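Local coordinates for D-aminopeptidase (Burkholderia sp. LK4, PDB 5TZB), which probably cleaves amide bonds behind N-terminal beta-amino acid residues, as a beta-aminopeptidase related to the Ntn hydrolases, at residues 42-47 and 304-309; 212-217 and 335-340. One frame throughout, in Å; residues are numbered along the deposited sequence.

Contact 1. Residues 42-47 and 304-309; sequences TDVPGV and FATGND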
loop_
_atom_site.group_PDB
_atom_site.type_symbol
_atom_site.label_atom_id
_atom_site.label_comp_id
_atom_site.label_asym_id
_atom_site.label_seq_id
_atom_site.Cartn_x
_atom_site.Cartn_y
_atom_site.Cartn_z
ATOM N N THR C 42 -8.499 -11.389 26.149
ATOM C CA THR C 42 -9.105 -10.706 27.288
ATOM C C THR C 42 -8.099 -10.362 28.399
ATOM O O THR C 42 -8.436 -9.664 29.355
ATOM C CB THR C 42 -10.257 -11.549 27.859
ATOM O OG1 THR C 42 -9.815 -12.892 28.084
ATOM C CG2 THR C 42 -11.402 -11.579 26.862
ATOM N N ASP C 43 -6.861 -10.827 28.259
ATOM C CA ASP C 43 -5.785 -10.412 29.159
ATOM C C ASP C 43 -5.415 -8.940 28.931
ATOM O O ASP C 43 -4.857 -8.291 29.812
ATOM C CB ASP C 43 -4.558 -11.298 28.973
ATOM C CG ASP C 43 -4.711 -12.653 29.647
ATOM O OD1 ASP C 43 -5.351 -12.728 30.719
ATOM O OD2 ASP C 43 -4.211 -13.654 29.096
ATOM N N VAL C 44 -5.749 -8.406 27.755
ATOM C CA VAL C 44 -5.671 -6.967 27.529
ATOM C C VAL C 44 -6.858 -6.356 28.262
ATOM O O VAL C 44 -8.003 -6.576 27.876
ATOM C CB VAL C 44 -5.702 -6.610 26.022
ATOM C CG1 VAL C 44 -5.660 -5.088 25.796
ATOM C CG2 VAL C 44 -4.545 -7.292 25.290
ATOM N N PRO C 45 -6.590 -5.584 29.328
ATOM C CA PRO C 45 -7.674 -5.122 30.206
ATOM C C PRO C 45 -8.780 -4.371 29.459
ATOM O O PRO C 45 -8.493 -3.505 28.631
ATOM C CB PRO C 45 -6.952 -4.194 31.195
ATOM C CG PRO C 45 -5.536 -4.683 31.204
ATOM C CD PRO C 45 -5.274 -5.090 29.773
ATOM N N GLY C 46 -10.034 -4.715 29.745
ATOM C CA GLY C 46 -11.155 -4.018 29.141
ATOM C C GLY C 46 -11.700 -4.724 27.914
ATOM O O GLY C 46 -12.865 -4.529 27.540
ATOM N N VAL C 47 -10.854 -5.527 27.273
ATOM C CA VAL C 47 -11.260 -6.249 26.075
ATOM C C VAL C 47 -12.237 -7.377 26.432
ATOM O O VAL C 47 -12.005 -8.177 27.351
ATOM C CB VAL C 47 -10.018 -6.790 25.316
ATOM C CG1 VAL C 47 -10.421 -7.645 24.122
ATOM C CG2 VAL C 47 -9.137 -5.634 24.871
ATOM N N PHE C 304 -5.188 -3.652 17.206
ATOM C CA PHE C 304 -5.538 -2.393 17.872
ATOM C C PHE C 304 -4.853 -2.273 19.234
ATOM O O PHE C 304 -4.528 -3.276 19.887
ATOM C CB PHE C 304 -7.063 -2.228 18.001
ATOM C CG PHE C 304 -7.720 -3.169 18.989
ATOM C CD1 PHE C 304 -7.877 -2.814 20.328
ATOM C CD2 PHE C 304 -8.234 -4.386 18.562
ATOM C CE1 PHE C 304 -8.489 -3.674 21.226
ATOM C CE2 PHE C 304 -8.853 -5.248 19.455
ATOM C CZ PHE C 304 -8.978 -4.889 20.794
ATOM N N ALA C 305 -4.645 -1.029 19.657
ATOM C CA ALA C 305 -3.948 -0.745 20.900
ATOM C C ALA C 305 -4.841 0.069 21.836
ATOM O O ALA C 305 -5.564 0.962 21.385
ATOM C CB ALA C 305 -2.650 -0.001 20.608
ATOM N N THR C 306 -4.778 -0.221 23.136
ATOM C CA THR C 306 -5.626 0.476 24.110
ATOM C C THR C 306 -4.850 1.490 24.945
ATOM O O THR C 306 -5.449 2.236 25.720
ATOM C CB THR C 306 -6.331 -0.518 25.055
ATOM O OG1 THR C 306 -5.345 -1.252 25.795
ATOM C CG2 THR C 306 -7.194 -1.510 24.266
ATOM N N GLY C 307 -3.528 1.543 24.757
ATOM C CA GLY C 307 -2.641 2.371 25.562
ATOM C C GLY C 307 -2.938 3.855 25.548
ATOM O O GLY C 307 -2.848 4.534 26.573
ATOM N N ASN C 308 -3.283 4.375 24.379
ATOM C CA ASN C 308 -3.772 5.743 24.285
ATOM C C ASN C 308 -5.291 5.777 24.417
ATOM O O ASN C 308 -5.989 5.057 23.711
ATOM C CB ASN C 308 -3.314 6.376 22.966
ATOM C CG ASN C 308 -1.827 6.676 22.957
ATOM O OD1 ASN C 308 -1.357 7.582 23.652
ATOM N ND2 ASN C 308 -1.075 5.894 22.205
ATOM N N ASP C 309 -5.808 6.526 25.386
ATOM C CA ASP C 309 -7.259 6.680 25.485
ATOM C C ASP C 309 -7.594 8.157 25.511
ATOM O O ASP C 309 -6.707 8.997 25.406
ATOM C CB ASP C 309 -7.836 5.921 26.691
ATOM C CG ASP C 309 -7.342 6.444 28.044
ATOM O OD1 ASP C 309 -7.572 5.738 29.057
ATOM O OD2 ASP C 309 -6.722 7.526 28.114
HETATM O O HOH W 1 -6.220 -1.925 28.187
#
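Val47 and Phe304 make the inner half of this contact, where the loop leading into strand 48-56 meets the end of strand 298-305. The methyl CG2 of Val47 comes in near the plane of the Phe304 ring, at its edge, and lies 4.1 Å from the ring atom CZ. Phe304 reaches that point because its CG stands between the backbone N and the carbonyl carbon (chi1 70°), which brings the ring across to the loop. Beside this pair, Val44 CG1 sits 3.8 Å from Thr306 OG1 and 4.2 Å from Thr306 CG2, so that one methyl touches both branches of the threonine. The two valines are brought to the end of strand 298-305 and the residue just past it by a type II beta turn running from Val44 to Val47, closed by the backbone hydrogen bond from Val47 N to Val44 O, 3.1 Å; Gly46 takes the positive phi (96°) of the third turn position.

Toward Pro45, which is exposed, the packing gives way to water. One molecule donates to Pro45 O at 2.8 Å and hydrogen-bonds to Thr306 OG1 at 2.6 Å. The same hydroxyl also makes a weak bond to Thr266 O on the adjoining strand.

The direct touch between loop and strand end is thus modest and mostly apolar, with one water bridging the polar side, while the turn's own hydrogen bond fixes its shape.

Contact 2. Residues 212-217 and 335-340; sequences WTVGAL and SALFVA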
loop_
_atom_site.group_PDB
_atom_site.type_symbol
_atom_site.label_atom_id
_atom_site.label_comp_id
_atom_site.label_asym_id
_atom_site.label_seq_id
_atom_site.Cartn_x
_atom_site.Cartn_y
_atom_site.Cartn_z
ATOM N N TRP C 212 3.890 -4.556 28.917
ATOM C CA TRP C 212 2.653 -4.617 28.142
ATOM C C TRP C 212 2.168 -6.042 27.851
ATOM O O TRP C 212 2.943 -7.005 27.833
ATOM C CB TRP C 212 2.821 -3.857 26.827
ATOM C CG TRP C 212 3.192 -2.439 27.047
ATOM C CD1 TRP C 212 2.485 -1.511 27.753
ATOM C CD2 TRP C 212 4.374 -1.783 26.585
ATOM N NE1 TRP C 212 3.147 -0.305 27.749
ATOM C CE2 TRP C 212 4.314 -0.445 27.043
ATOM C CE3 TRP C 212 5.473 -2.188 25.812
ATOM C CZ2 TRP C 212 5.303 0.485 26.754
ATOM C CZ3 TRP C 212 6.461 -1.266 25.531
ATOM C CH2 TRP C 212 6.372 0.065 26.001
ATOM N N THR C 213 0.859 -6.158 27.640
ATOM C CA THR C 213 0.233 -7.417 27.266
ATOM C C THR C 213 -0.154 -7.398 25.785
ATOM O O THR C 213 -0.620 -6.376 25.276
ATOM C CB THR C 213 -1.011 -7.681 28.109
ATOM O OG1 THR C 213 -0.633 -7.760 29.489
ATOM C CG2 THR C 213 -1.705 -8.985 27.678
ATOM N N VAL C 214 0.088 -8.511 25.102
ATOM C CA VAL C 214 -0.346 -8.693 23.711
ATOM C C VAL C 214 -1.242 -9.924 23.626
ATOM O O VAL C 214 -0.839 -11.021 24.041
ATOM C CB VAL C 214 0.852 -8.859 22.743
ATOM C CG1 VAL C 214 0.361 -9.071 21.325
ATOM C CG2 VAL C 214 1.753 -7.657 22.798
ATOM N N GLY C 215 -2.458 -9.749 23.116
ATOM C CA GLY C 215 -3.383 -10.868 22.964
ATOM C C GLY C 215 -3.812 -11.056 21.522
ATOM O O GLY C 215 -3.757 -10.117 20.744
ATOM N N ALA C 216 -4.222 -12.269 21.159
ATOM C CA ALA C 216 -4.725 -12.537 19.814
ATOM C C ALA C 216 -5.982 -13.391 19.862
ATOM O O ALA C 216 -6.103 -14.298 20.697
ATOM C CB ALA C 216 -3.653 -13.235 18.946
ATOM N N LEU C 217 -6.913 -13.116 18.953
ATOM C CA LEU C 217 -8.086 -13.970 18.784
ATOM C C LEU C 217 -8.198 -14.325 17.300
ATOM O O LEU C 217 -8.293 -13.438 16.444
ATOM C CB LEU C 217 -9.363 -13.269 19.271
ATOM C CG LEU C 217 -10.662 -14.089 19.245
ATOM C CD1 LEU C 217 -10.669 -15.045 20.405
ATOM C CD2 LEU C 217 -11.886 -13.188 19.291
ATOM N N SER C 335 10.194 -4.362 19.247
ATOM C CA SER C 335 10.489 -5.751 18.859
ATOM C C SER C 335 9.916 -6.789 19.825
ATOM O O SER C 335 9.426 -7.827 19.389
ATOM C CB SER C 335 11.999 -6.000 18.726
ATOM O OG SER C 335 12.551 -5.255 17.661
ATOM N N ALA C 336 9.961 -6.511 21.123
ATOM C CA ALA C 336 9.380 -7.451 22.103
ATOM C C ALA C 336 7.857 -7.569 21.896
ATOM O O ALA C 336 7.251 -8.589 22.239
ATOM C CB ALA C 336 9.706 -7.014 23.535
ATOM N N LEU C 337 7.235 -6.519 21.352
ATOM C CA LEU C 337 5.814 -6.591 20.995
ATOM C C LEU C 337 5.591 -7.435 19.721
ATOM O O LEU C 337 4.628 -8.200 19.655
ATOM C CB LEU C 337 5.213 -5.190 20.816
ATOM C CG LEU C 337 5.078 -4.297 22.070
ATOM C CD1 LEU C 337 4.758 -2.850 21.701
ATOM C CD2 LEU C 337 3.997 -4.856 23.014
ATOM N N PHE C 338 6.476 -7.297 18.726
ATOM C CA PHE C 338 6.439 -8.138 17.523
ATOM C C PHE C 338 6.561 -9.632 17.883
ATOM O O PHE C 338 5.768 -10.461 17.436
ATOM C CB PHE C 338 7.567 -7.761 16.566
ATOM C CG PHE C 338 7.409 -6.401 15.911
ATOM C CD1 PHE C 338 6.228 -5.693 16.006
ATOM C CD2 PHE C 338 8.473 -5.836 15.218
ATOM C CE1 PHE C 338 6.101 -4.435 15.402
ATOM C CE2 PHE C 338 8.348 -4.595 14.600
ATOM C CZ PHE C 338 7.163 -3.893 14.704
ATOM N N VAL C 339 7.574 -9.961 18.678
ATOM C CA VAL C 339 7.787 -11.342 19.137
ATOM C C VAL C 339 6.535 -11.880 19.831
ATOM O O VAL C 339 6.041 -12.971 19.520
ATOM C CB VAL C 339 8.985 -11.423 20.122
ATOM C CG1 VAL C 339 9.076 -12.807 20.782
ATOM C CG2 VAL C 339 10.303 -11.065 19.420
ATOM N N ALA C 340 6.011 -11.089 20.762
ATOM C CA ALA C 340 4.843 -11.504 21.523
ATOM C C ALA C 340 3.629 -11.757 20.638
ATOM O O ALA C 340 2.910 -12.719 20.862
ATOM C CB ALA C 340 4.500 -10.465 22.586
#
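Leu337 CD2 is the methyl that fills the angle between strand and helix: it lies 3.6 Å from Val214 CG2 and 4.1 Å from Trp212 CB. The same methyl is also 4.1 Å from Trp212 CE3, approaching the indole obliquely. One turn further along the helix, Ala340 CB closes on Val214 CG2 at 3.9 Å, so that this valine methyl touches both helix residues. With CG1 anti to its backbone N (chi1 179°), Val214 holds CG2 beside that N, facing the helix. At Leu337 the chain runs on through CG to CD1, which lies anti to CA (chi2 168°), and this leaves CD2 as the side branch turned to the strand.

This is helix-on-sheet packing, helix 331-355 lying against one face of the sheet that contains strand 213-220, much as helices cover the sheets in the layered alpha-beta-beta-alpha fold of Ntn hydrolases.

Beyond these residues, Val214 also packs on Ile264 and Thr266 of the neighbouring strand, and Leu337 reaches Thr266 as well. The start of the strand is held by hydrogen bonds from Thr213 N to Asp267 OD1 and between Thr213 O and Thr266 OG1. Farther out, Ser335 OG bonds to Asp295 N of the second subunit, while Trp212 packs on Thr323 of the third.

In the fold
Contacts 1 and 2 have centres 12 Å apart and meet on the same sheet, in which strand 260-266 runs between strands 213-220 and 298-305. They address its two faces: the 42-47 loop packs on Thr213, which points away from helix 331-355, whereas Val214 faces that helix. The two contacts touch where Val44 CG2 lies 3.9 Å from Gly215 N and Asp43 O lies 3.9 Å from Thr213 CG2. Thr266 of the middle strand serves both contacts. A bound calcium ion lies about 13 Å from the side chain of Phe304 and about 14 Å from that of Leu337, so neither of these two side chains is a ligand.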